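Local atomic coordinates of ARF GTPase-activating protein GIT1 (Rattus norvegicus, PDB entry 6IUH), a protein that probably stimulates GTP hydrolysis by ARF proteins and acts as a scaffold, its C-terminal four-helix bundle being related to the focal adhesion-targeting domain and likely binding paxillin. Residues H39-V53 and L76-T90. Numbering follows the deposited sequence.
Sequences HDSFVPCSEKIHLAV and LNASAYRLQSECRKT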
loop_
_atom_site.group_PDB
_atom_site.type_symbol
_atom_site.label_atom_id
_atom_site.label_comp_id
_atom_site.label_asym_id
_atom_site.label_seq_id
_atom_site.Cartn_x
_atom_site.Cartn_y
_atom_site.Cartn_z
ATOM N N HIS A 39 -2.922 17.624 3.731
ATOM C CA HIS A 39 -4.083 16.984 3.120
ATOM C C HIS A 39 -4.166 17.258 1.620
ATOM O O HIS A 39 -4.793 16.500 0.877
ATOM C CB HIS A 39 -5.363 17.441 3.824
ATOM C CG HIS A 39 -5.394 17.106 5.286
ATOM N ND1 HIS A 39 -5.456 15.811 5.750
ATOM C CD2 HIS A 39 -5.360 17.897 6.384
ATOM C CE1 HIS A 39 -5.467 15.817 7.072
ATOM N NE2 HIS A 39 -5.409 17.074 7.482
ATOM N N ASP A 40 -3.514 18.327 1.174
ATOM C CA ASP A 40 -3.459 18.649 -0.247
ATOM C C ASP A 40 -2.561 17.676 -1.008
ATOM O O ASP A 40 -2.615 17.600 -2.234
ATOM C CB ASP A 40 -2.961 20.079 -0.457
ATOM C CG ASP A 40 -1.561 20.292 0.086
ATOM O OD1 ASP A 40 -1.275 19.798 1.196
ATOM O OD2 ASP A 40 -0.749 20.947 -0.598
ATOM N N SER A 41 -1.734 16.934 -0.278
ATOM C CA SER A 41 -0.781 16.027 -0.905
ATOM C C SER A 41 -1.325 14.608 -1.040
ATOM O O SER A 41 -0.637 13.724 -1.555
ATOM C CB SER A 41 0.529 16.008 -0.113
ATOM O OG SER A 41 1.162 17.276 -0.143
ATOM N N PHE A 42 -2.557 14.385 -0.590
ATOM C CA PHE A 42 -3.127 13.037 -0.608
ATOM C C PHE A 42 -3.310 12.492 -2.025
ATOM O O PHE A 42 -3.008 11.328 -2.286
ATOM C CB PHE A 42 -4.464 13.004 0.137
ATOM C CG PHE A 42 -4.325 12.861 1.630
ATOM C CD1 PHE A 42 -3.114 13.105 2.257
ATOM C CD2 PHE A 42 -5.405 12.468 2.403
ATOM C CE1 PHE A 42 -2.985 12.970 3.630
ATOM C CE2 PHE A 42 -5.283 12.333 3.775
ATOM C CZ PHE A 42 -4.070 12.583 4.389
ATOM N N VAL A 43 -3.798 13.329 -2.936
ATOM C CA VAL A 43 -3.999 12.899 -4.321
ATOM C C VAL A 43 -2.680 12.580 -5.045
ATOM O O VAL A 43 -2.559 11.505 -5.634
ATOM C CB VAL A 43 -4.795 13.950 -5.133
ATOM C CG1 VAL A 43 -4.759 13.623 -6.619
ATOM C CG2 VAL A 43 -6.223 14.026 -4.638
ATOM N N PRO A 44 -1.685 13.492 -5.007
ATOM C CA PRO A 44 -0.443 13.108 -5.692
ATOM C C PRO A 44 0.260 11.919 -5.038
ATOM O O PRO A 44 0.888 11.130 -5.745
ATOM C CB PRO A 44 0.420 14.372 -5.598
ATOM C CG PRO A 44 -0.131 15.132 -4.452
ATOM C CD PRO A 44 -1.602 14.862 -4.465
ATOM N N CYS A 45 0.155 11.787 -3.718
ATOM C CA CYS A 45 0.735 10.635 -3.032
ATOM C C CYS A 45 0.073 9.341 -3.490
ATOM O O CYS A 45 0.753 8.358 -3.777
ATOM C CB CYS A 45 0.612 10.774 -1.513
ATOM S SG CYS A 45 1.848 11.858 -0.756
ATOM N N SER A 46 -1.255 9.348 -3.566
ATOM C CA SER A 46 -2.000 8.165 -3.981
ATOM C C SER A 46 -1.693 7.784 -5.427
ATOM O O SER A 46 -1.718 6.609 -5.783
ATOM C CB SER A 46 -3.504 8.387 -3.809
ATOM O OG SER A 46 -3.977 9.400 -4.677
ATOM N N GLU A 47 -1.402 8.781 -6.257
ATOM C CA GLU A 47 -1.070 8.524 -7.651
ATOM C C GLU A 47 0.303 7.880 -7.780
ATOM O O GLU A 47 0.505 6.998 -8.616
ATOM C CB GLU A 47 -1.129 9.817 -8.467
ATOM C CG GLU A 47 -2.542 10.310 -8.714
ATOM C CD GLU A 47 -3.391 9.286 -9.440
ATOM O OE1 GLU A 47 -2.864 8.618 -10.354
ATOM O OE2 GLU A 47 -4.583 9.144 -9.092
ATOM N N LYS A 48 1.242 8.319 -6.948
ATOM C CA LYS A 48 2.576 7.732 -6.935
ATOM C C LYS A 48 2.517 6.312 -6.383
ATOM O O LYS A 48 3.242 5.423 -6.836
ATOM C CB LYS A 48 3.536 8.595 -6.114
ATOM C CG LYS A 48 3.761 9.981 -6.703
ATOM C CD LYS A 48 4.539 10.883 -5.758
ATOM C CE LYS A 48 5.960 10.389 -5.556
ATOM N NZ LYS A 48 6.746 11.311 -4.687
ATOM N N ILE A 49 1.643 6.102 -5.407
ATOM C CA ILE A 49 1.420 4.769 -4.856
ATOM C C ILE A 49 0.763 3.861 -5.893
ATOM O O ILE A 49 1.216 2.738 -6.122
ATOM C CB ILE A 49 0.548 4.821 -3.589
ATOM C CG1 ILE A 49 1.303 5.517 -2.457
ATOM C CG2 ILE A 49 0.128 3.422 -3.158
ATOM C CD1 ILE A 49 0.482 5.713 -1.211
ATOM N N HIS A 50 -0.298 4.356 -6.526
ATOM C CA HIS A 50 -1.019 3.581 -7.531
ATOM C C HIS A 50 -0.094 3.158 -8.669
ATOM O O HIS A 50 -0.201 2.048 -9.190
ATOM C CB HIS A 50 -2.202 4.379 -8.087
ATOM C CG HIS A 50 -3.127 3.567 -8.938
ATOM N ND1 HIS A 50 -2.968 3.441 -10.301
ATOM C CD2 HIS A 50 -4.222 2.836 -8.617
ATOM C CE1 HIS A 50 -3.927 2.669 -10.784
ATOM N NE2 HIS A 50 -4.699 2.289 -9.783
ATOM N N LEU A 51 0.816 4.052 -9.047
ATOM C CA LEU A 51 1.803 3.756 -10.079
ATOM C C LEU A 51 2.773 2.679 -9.612
ATOM O O LEU A 51 3.096 1.753 -10.358
ATOM C CB LEU A 51 2.573 5.021 -10.464
ATOM C CG LEU A 51 3.754 4.828 -11.418
ATOM C CD1 LEU A 51 3.281 4.266 -12.752
ATOM C CD2 LEU A 51 4.506 6.136 -11.619
ATOM N N ALA A 52 3.235 2.807 -8.373
ATOM C CA ALA A 52 4.165 1.841 -7.802
ATOM C C ALA A 52 3.514 0.467 -7.701
ATOM O O ALA A 52 4.177 -0.558 -7.863
ATOM C CB ALA A 52 4.645 2.306 -6.435
ATOM N N VAL A 53 2.212 0.458 -7.430
ATOM C CA VAL A 53 1.455 -0.781 -7.314
ATOM C C VAL A 53 1.311 -1.451 -8.679
ATOM O O VAL A 53 1.453 -2.671 -8.799
ATOM C CB VAL A 53 0.062 -0.527 -6.691
ATOM C CG1 VAL A 53 -0.885 -1.680 -6.975
ATOM C CG2 VAL A 53 0.189 -0.295 -5.190
ATOM N N LEU A 76 -3.864 -6.172 -3.153
ATOM C CA LEU A 76 -3.014 -5.069 -3.585
ATOM C C LEU A 76 -3.748 -4.110 -4.520
ATOM O O LEU A 76 -3.780 -2.902 -4.288
ATOM C CB LEU A 76 -1.767 -5.610 -4.285
ATOM C CG LEU A 76 -0.706 -4.581 -4.668
ATOM C CD1 LEU A 76 0.057 -4.127 -3.435
ATOM C CD2 LEU A 76 0.243 -5.136 -5.726
ATOM N N ASN A 77 -4.334 -4.657 -5.579
ATOM C CA ASN A 77 -5.021 -3.844 -6.582
ATOM C C ASN A 77 -6.276 -3.167 -6.043
ATOM O O ASN A 77 -6.519 -1.990 -6.314
ATOM C CB ASN A 77 -5.377 -4.702 -7.799
ATOM C CG ASN A 77 -4.155 -5.124 -8.594
ATOM O OD1 ASN A 77 -3.193 -4.366 -8.722
ATOM N ND2 ASN A 77 -4.189 -6.336 -9.136
ATOM N N ALA A 78 -7.073 -3.908 -5.280
ATOM C CA ALA A 78 -8.317 -3.369 -4.735
ATOM C C ALA A 78 -8.059 -2.256 -3.726
ATOM O O ALA A 78 -8.819 -1.292 -3.655
ATOM C CB ALA A 78 -9.140 -4.473 -4.094
ATOM N N SER A 79 -6.992 -2.388 -2.946
ATOM C CA SER A 79 -6.681 -1.405 -1.914
ATOM C C SER A 79 -6.120 -0.123 -2.519
ATOM O O SER A 79 -6.348 0.974 -2.000
ATOM C CB SER A 79 -5.698 -1.991 -0.905
ATOM O OG SER A 79 -6.223 -3.175 -0.333
ATOM N N ALA A 80 -5.388 -0.264 -3.620
ATOM C CA ALA A 80 -4.837 0.894 -4.318
ATOM C C ALA A 80 -5.958 1.704 -4.952
ATOM O O ALA A 80 -5.939 2.934 -4.930
ATOM C CB ALA A 80 -3.832 0.458 -5.372
ATOM N N TYR A 81 -6.930 0.994 -5.518
ATOM C CA TYR A 81 -8.098 1.616 -6.132
ATOM C C TYR A 81 -8.958 2.301 -5.075
ATOM O O TYR A 81 -9.419 3.428 -5.269
ATOM C CB TYR A 81 -8.916 0.569 -6.886
ATOM C CG TYR A 81 -10.125 1.114 -7.609
ATOM C CD1 TYR A 81 -10.022 1.608 -8.902
ATOM C CD2 TYR A 81 -11.375 1.116 -7.004
ATOM C CE1 TYR A 81 -11.130 2.101 -9.569
ATOM C CE2 TYR A 81 -12.486 1.606 -7.661
ATOM C CZ TYR A 81 -12.358 2.096 -8.942
ATOM O OH TYR A 81 -13.466 2.582 -9.597
ATOM N N ARG A 82 -9.171 1.606 -3.961
ATOM C CA ARG A 82 -9.912 2.155 -2.833
ATOM C C ARG A 82 -9.250 3.429 -2.301
ATOM O O ARG A 82 -9.933 4.403 -1.970
ATOM C CB ARG A 82 -10.028 1.108 -1.724
ATOM C CG ARG A 82 -10.865 1.530 -0.530
ATOM C CD ARG A 82 -10.692 0.551 0.623
ATOM N NE ARG A 82 -11.133 1.122 1.893
ATOM C CZ ARG A 82 -10.784 0.649 3.085
ATOM N NH1 ARG A 82 -9.983 -0.404 3.172
ATOM N NH2 ARG A 82 -11.231 1.232 4.189
ATOM N N LEU A 83 -7.922 3.417 -2.219
ATOM C CA LEU A 83 -7.163 4.589 -1.792
ATOM C C LEU A 83 -7.383 5.765 -2.733
ATOM O O LEU A 83 -7.637 6.889 -2.296
ATOM C CB LEU A 83 -5.670 4.266 -1.712
ATOM C CG LEU A 83 -4.745 5.431 -1.350
ATOM C CD1 LEU A 83 -5.042 5.923 0.053
ATOM C CD2 LEU A 83 -3.284 5.021 -1.478
ATOM N N GLN A 84 -7.270 5.496 -4.028
ATOM C CA GLN A 84 -7.470 6.516 -5.051
ATOM C C GLN A 84 -8.853 7.141 -4.919
ATOM O O GLN A 84 -9.016 8.352 -5.080
ATOM C CB GLN A 84 -7.284 5.908 -6.442
ATOM C CG GLN A 84 -7.047 6.916 -7.549
ATOM C CD GLN A 84 -6.776 6.246 -8.881
ATOM O OE1 GLN A 84 -7.486 5.322 -9.278
ATOM N NE2 GLN A 84 -5.738 6.700 -9.572
ATOM N N SER A 85 -9.845 6.306 -4.620
ATOM C CA SER A 85 -11.214 6.773 -4.435
ATOM C C SER A 85 -11.324 7.714 -3.243
ATOM O O SER A 85 -12.011 8.731 -3.301
ATOM C CB SER A 85 -12.165 5.589 -4.245
ATOM O OG SER A 85 -12.211 4.777 -5.406
ATOM N N GLU A 86 -10.642 7.363 -2.161
ATOM C CA GLU A 86 -10.713 8.138 -0.932
ATOM C C GLU A 86 -10.020 9.491 -1.055
ATOM O O GLU A 86 -10.518 10.496 -0.553
ATOM C CB GLU A 86 -10.104 7.339 0.223
ATOM C CG GLU A 86 -10.963 6.170 0.671
ATOM C CD GLU A 86 -12.225 6.623 1.384
ATOM O OE1 GLU A 86 -12.225 7.744 1.936
ATOM O OE2 GLU A 86 -13.213 5.859 1.391
ATOM N N CYS A 87 -8.877 9.518 -1.729
ATOM C CA CYS A 87 -8.081 10.738 -1.808
ATOM C C CYS A 87 -8.704 11.825 -2.683
ATOM O O CYS A 87 -8.342 12.996 -2.567
ATOM C CB CYS A 87 -6.676 10.413 -2.312
ATOM S SG CYS A 87 -5.677 9.521 -1.110
ATOM N N ARG A 88 -9.648 11.450 -3.542
ATOM C CA ARG A 88 -10.307 12.430 -4.405
ATOM C C ARG A 88 -11.152 13.424 -3.607
ATOM O O ARG A 88 -11.619 14.423 -4.150
ATOM C CB ARG A 88 -11.177 11.730 -5.452
ATOM C CG ARG A 88 -10.384 10.999 -6.524
ATOM C CD ARG A 88 -11.283 10.368 -7.577
ATOM N NE ARG A 88 -11.946 11.366 -8.411
ATOM C CZ ARG A 88 -13.240 11.658 -8.341
ATOM N NH1 ARG A 88 -14.018 11.024 -7.475
ATOM N NH2 ARG A 88 -13.758 12.580 -9.140
ATOM N N LYS A 89 -11.341 13.154 -2.319
ATOM C CA LYS A 89 -12.130 14.041 -1.472
ATOM C C LYS A 89 -11.323 15.259 -1.027
ATOM O O LYS A 89 -11.882 16.214 -0.488
ATOM C CB LYS A 89 -12.660 13.284 -0.251
ATOM C CG LYS A 89 -13.310 11.947 -0.590
ATOM C CD LYS A 89 -13.863 11.263 0.650
ATOM C CE LYS A 89 -14.171 9.800 0.381
ATOM N NZ LYS A 89 -15.002 9.609 -0.839
ATOM N N THR A 90 -10.012 15.229 -1.253
ATOM C CA THR A 90 -9.153 16.348 -0.873
ATOM C C THR A 90 -9.134 17.405 -1.969
ATOM O O THR A 90 -8.600 18.500 -1.782
ATOM C CB THR A 90 -7.703 15.900 -0.579
ATOM O OG1 THR A 90 -7.071 15.454 -1.784
ATOM C CG2 THR A 90 -7.684 14.782 0.445
HETATM O O HOH W 1 -4.680 16.059 -2.490
HETATM O O HOH W 2 -6.706 10.145 -6.072
HETATM O O HOH W 3 -3.428 4.179 -4.987
#
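Gln84 carries CG opposite its backbone N (chi1 -162°) and then runs extended, while Glu47 bends at chi2 (-58°), which brings amide and carboxylate together between two antiparallel neighbours of a four-helix bundle. The short axes of 42-53 and 76-87 approach to 9.1 Å. Gln84 NE2 donates to the syn side of Glu47 OE2 at 2.7 Å, the amide and carboxylate planes tilted 22° to each other. The same NE2 lies over one face of the His50 ring, near its rim, 4.1 Å from His50 CG. With an alanine at Gln84, the Glu47 carboxylate would probably lose this donor and the His50 ring the amide cover on that face. Deeper in, Ser46 CB packs against Cys87 SG at 3.6 Å, and the Ile49 and Leu83 side chains cross at about a right angle, CD1 against CD2; Ile49 also touches Leu30 of helix 13-35. Val53 and Leu76 meet tip to tip, Val53 CG1 lying 3.7 Å from Leu76 CG. Ala80 CB packs alongside. Waters bridge the two helices: one donates to the backbone oxygens Ser46 O and Ala80 O, another to the Ser46 OG side chain and Gln84 O. At the far end, a third water accepts from Val43 N and lies 2.6 Å from Thr90 OG1.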